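Local coordinates for protein serine protease inhibitor 4, isoform B (Drosophila melanogaster, PDB 4P0F) that probably inhibits serine and cysteine endopeptidases, as a member of the serpin family, and is captured here in its cleaved form, at residues 96-101 against 164-169. Residues are numbered along the deposited sequence; the frame is centred on the assembly and turned at random.
Sequences KIFVMD and VLVNAI
Ile-97 and Leu-165 are matched as a non-hydrogen-bonded antiparallel pair, their side chains lying alongside one another on one face of the sheet and pointing the same way. CG1 of Ile-97 stands anti to the backbone N (chi1 -175°), and the extended chain brings CD1 to 3.6 Å from Leu-165 CD2, the one methyl branch of the leucine that does the touching. In the backbone of the same pair, Ile-97 CA makes a CA-H...O contact of 3.4 Å with Val-164 O. That same oxygen accepts the amide of Phe-98, whose N lies 2.8 Å from Val-164 O and tilts out of the carbonyl plane; Val-164 N returns a bond to Phe-98 O. Lys-96 and Val-166 form the second hydrogen-bonded pair, with Val-166 N 2.9 Å from Lys-96 O. The strands belong to the large central beta-sheet of the serpin fold, sheet A, and their alternation shows how such a sheet serves two layers: Leu-165 packs on helix 38-49, whereas Phe-98 and Val-166, on the other face, meet helix 129-143. There the phenyl group of Phe-98, its CG anti to the carbonyl carbon (chi1 -57°), turns an edge to the valine, placing its CE1 3.8 Å from Val-166 CG2. Within its own strand, Lys-96 CG rides 3.6 Å above the plane of the Phe-98 ring, toward the rim, while the outstretched lysine carries NZ to a hydrogen bond with Gln-122 OE1. With an alanine at Ile-97, CG1, CG2 and CD1 all go, which would probably leave Leu-165 CD2 touching CB alone and open a gap toward Ala-121.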
ATOM      1  N   LYS A  96      14.517  -4.340  -2.686  1.00 17.71           N
ATOM      2  CA  LYS A  96      15.821  -4.185  -3.322  1.00 18.51           C
ATOM      3  C   LYS A  96      16.341  -2.778  -3.126  1.00 18.80           C
ATOM      4  O   LYS A  96      15.577  -1.823  -3.133  1.00 17.44           O
ATOM      5  CB  LYS A  96      15.741  -4.511  -4.816  1.00 16.26           C
ATOM      6  CG  LYS A  96      17.096  -4.563  -5.525  1.00 17.07           C
ATOM      7  CD  LYS A  96      17.032  -5.390  -6.799  1.00 21.79           C
ATOM      8  CE  LYS A  96      18.398  -5.542  -7.439  1.00 21.72           C
ATOM      9  NZ  LYS A  96      18.354  -6.494  -8.599  1.00 25.04           N
ATOM     10  N   ILE A  97      17.657  -2.663  -2.975  1.00 17.91           N
ATOM     11  CA  ILE A  97      18.298  -1.362  -2.896  1.00 18.84           C
ATOM     12  C   ILE A  97      19.230  -1.205  -4.098  1.00 15.63           C
ATOM     13  O   ILE A  97      19.920  -2.146  -4.493  1.00 17.92           O
ATOM     14  CB  ILE A  97      19.078  -1.175  -1.571  1.00 16.54           C
ATOM     15  CG1 ILE A  97      19.619   0.252  -1.478  1.00 21.19           C
ATOM     16  CG2 ILE A  97      20.204  -2.193  -1.431  1.00 20.42           C
ATOM     17  CD1 ILE A  97      20.164   0.623  -0.086  1.00 24.97           C
ATOM     18  N   PHE A  98      19.207  -0.014  -4.684  1.00 16.94           N
ATOM     19  CA  PHE A  98      20.037   0.305  -5.834  1.00 16.20           C
ATOM     20  C   PHE A  98      20.985   1.420  -5.417  1.00 19.04           C
ATOM     21  O   PHE A  98      20.536   2.480  -4.990  1.00 17.38           O
ATOM     22  CB  PHE A  98      19.181   0.718  -7.018  1.00 17.71           C
ATOM     23  CG  PHE A  98      18.160  -0.320  -7.425  1.00 16.19           C
ATOM     24  CD1 PHE A  98      16.907  -0.346  -6.832  1.00 18.45           C
ATOM     25  CD2 PHE A  98      18.453  -1.247  -8.410  1.00 19.04           C
ATOM     26  CE1 PHE A  98      15.976  -1.284  -7.212  1.00 20.93           C
ATOM     27  CE2 PHE A  98      17.521  -2.192  -8.798  1.00 20.65           C
ATOM     28  CZ  PHE A  98      16.279  -2.207  -8.194  1.00 19.42           C
ATOM     29  N   VAL A  99      22.290   1.168  -5.537  1.00 17.25           N
ATOM     30  CA  VAL A  99      23.314   2.019  -4.918  1.00 17.65           C
ATOM     31  C   VAL A  99      24.247   2.618  -5.970  1.00 18.66           C
ATOM     32  O   VAL A  99      24.706   1.924  -6.874  1.00 20.47           O
ATOM     33  CB  VAL A  99      24.151   1.216  -3.901  1.00 18.07           C
ATOM     34  CG1 VAL A  99      25.140   2.130  -3.137  1.00 19.36           C
ATOM     35  CG2 VAL A  99      23.227   0.483  -2.927  1.00 22.97           C
ATOM     36  N   MET A 100      24.504   3.915  -5.848  1.00 18.84           N
ATOM     37  CA  MET A 100      25.429   4.624  -6.738  1.00 19.99           C
ATOM     38  C   MET A 100      26.741   3.855  -6.883  1.00 21.11           C
ATOM     39  O   MET A 100      27.353   3.482  -5.880  1.00 21.27           O
ATOM     40  CB  MET A 100      25.682   6.039  -6.195  1.00 20.24           C
ATOM     41  CG  MET A 100      26.635   6.927  -7.009  1.00 21.61           C
ATOM     42  SD  MET A 100      25.892   7.548  -8.536  1.00 24.97           S
ATOM     43  CE  MET A 100      26.227   6.232  -9.598  1.00 22.39           C
ATOM     44  N   ASP A 101      27.160   3.594  -8.124  1.00 22.08           N
ATOM     45  CA  ASP A 101      28.447   2.936  -8.370  1.00 23.47           C
ATOM     46  C   ASP A 101      29.549   3.591  -7.557  1.00 25.42           C
ATOM     47  O   ASP A 101      29.662   4.815  -7.542  1.00 24.49           O
ATOM     48  CB  ASP A 101      28.853   3.004  -9.843  1.00 24.75           C
ATOM     49  CG  ASP A 101      28.073   2.048 -10.731  1.00 32.03           C
ATOM     50  OD1 ASP A 101      27.498   1.057 -10.227  1.00 29.37           O
ATOM     51  OD2 ASP A 101      28.063   2.293 -11.956  1.00 34.61           O
ATOM     52  N   VAL A 164      18.496   4.190  -4.078  1.00 14.39           N
ATOM     53  CA  VAL A 164      17.046   4.096  -4.156  1.00 15.34           C
ATOM     54  C   VAL A 164      16.633   2.803  -3.490  1.00 18.26           C
ATOM     55  O   VAL A 164      17.117   1.733  -3.851  1.00 15.45           O
ATOM     56  CB  VAL A 164      16.531   4.122  -5.605  1.00 15.09           C
ATOM     57  CG1 VAL A 164      15.003   3.959  -5.647  1.00 16.50           C
ATOM     58  CG2 VAL A 164      16.936   5.408  -6.285  1.00 14.73           C
ATOM     59  N   LEU A 165      15.754   2.924  -2.502  1.00 14.98           N
ATOM     60  CA  LEU A 165      15.181   1.783  -1.804  1.00 13.90           C
ATOM     61  C   LEU A 165      13.830   1.484  -2.407  1.00 14.47           C
ATOM     62  O   LEU A 165      13.039   2.401  -2.589  1.00 15.58           O
ATOM     63  CB  LEU A 165      15.029   2.076  -0.309  1.00 13.70           C
ATOM     64  CG  LEU A 165      16.301   1.942   0.523  1.00 22.26           C
ATOM     65  CD1 LEU A 165      16.138   2.611   1.862  1.00 23.11           C
ATOM     66  CD2 LEU A 165      16.630   0.472   0.718  1.00 49.98           C
ATOM     67  N   VAL A 166      13.579   0.217  -2.728  1.00 13.79           N
ATOM     68  CA  VAL A 166      12.317  -0.159  -3.349  1.00 14.54           C
ATOM     69  C   VAL A 166      11.685  -1.359  -2.671  1.00 14.50           C
ATOM     70  O   VAL A 166      12.350  -2.339  -2.354  1.00 16.24           O
ATOM     71  CB  VAL A 166      12.488  -0.466  -4.849  1.00 20.01           C
ATOM     72  CG1 VAL A 166      11.135  -0.656  -5.500  1.00 20.17           C
ATOM     73  CG2 VAL A 166      13.238   0.670  -5.532  1.00 19.49           C
ATOM     74  N   ASN A 167      10.381  -1.246  -2.439  1.00 14.29           N
ATOM     75  CA  ASN A 167       9.551  -2.379  -2.086  1.00 16.37           C
ATOM     76  C   ASN A 167       8.508  -2.581  -3.163  1.00 14.45           C
ATOM     77  O   ASN A 167       7.892  -1.620  -3.597  1.00 16.50           O
ATOM     78  CB  ASN A 167       8.840  -2.177  -0.750  1.00 16.30           C
ATOM     79  CG  ASN A 167       7.813  -3.255  -0.497  1.00 16.10           C
ATOM     80  OD1 ASN A 167       6.631  -3.128  -0.879  1.00 15.75           O
ATOM     81  ND2 ASN A 167       8.256  -4.345   0.108  1.00 16.38           N
ATOM     82  N   ALA A 168       8.304  -3.829  -3.571  1.00 15.68           N
ATOM     83  CA  ALA A 168       7.241  -4.167  -4.515  1.00 15.67           C
ATOM     84  C   ALA A 168       6.381  -5.265  -3.914  1.00 17.18           C
ATOM     85  O   ALA A 168       6.876  -6.105  -3.169  1.00 18.30           O
ATOM     86  CB  ALA A 168       7.818  -4.601  -5.850  1.00 17.12           C
ATOM     87  N   ILE A 169       5.089  -5.233  -4.218  1.00 16.96           N
ATOM     88  CA  ILE A 169       4.160  -6.243  -3.722  1.00 18.04           C
ATOM     89  C   ILE A 169       3.183  -6.625  -4.830  1.00 16.88           C
ATOM     90  O   ILE A 169       2.729  -5.777  -5.597  1.00 18.57           O
ATOM     91  CB  ILE A 169       3.413  -5.731  -2.456  1.00 17.53           C
ATOM     92  CG1 ILE A 169       2.387  -6.754  -1.954  1.00 19.07           C
ATOM     93  CG2 ILE A 169       2.754  -4.381  -2.720  1.00 18.89           C
ATOM     94  CD1 ILE A 169       1.906  -6.466  -0.524  1.00 29.39           C
TER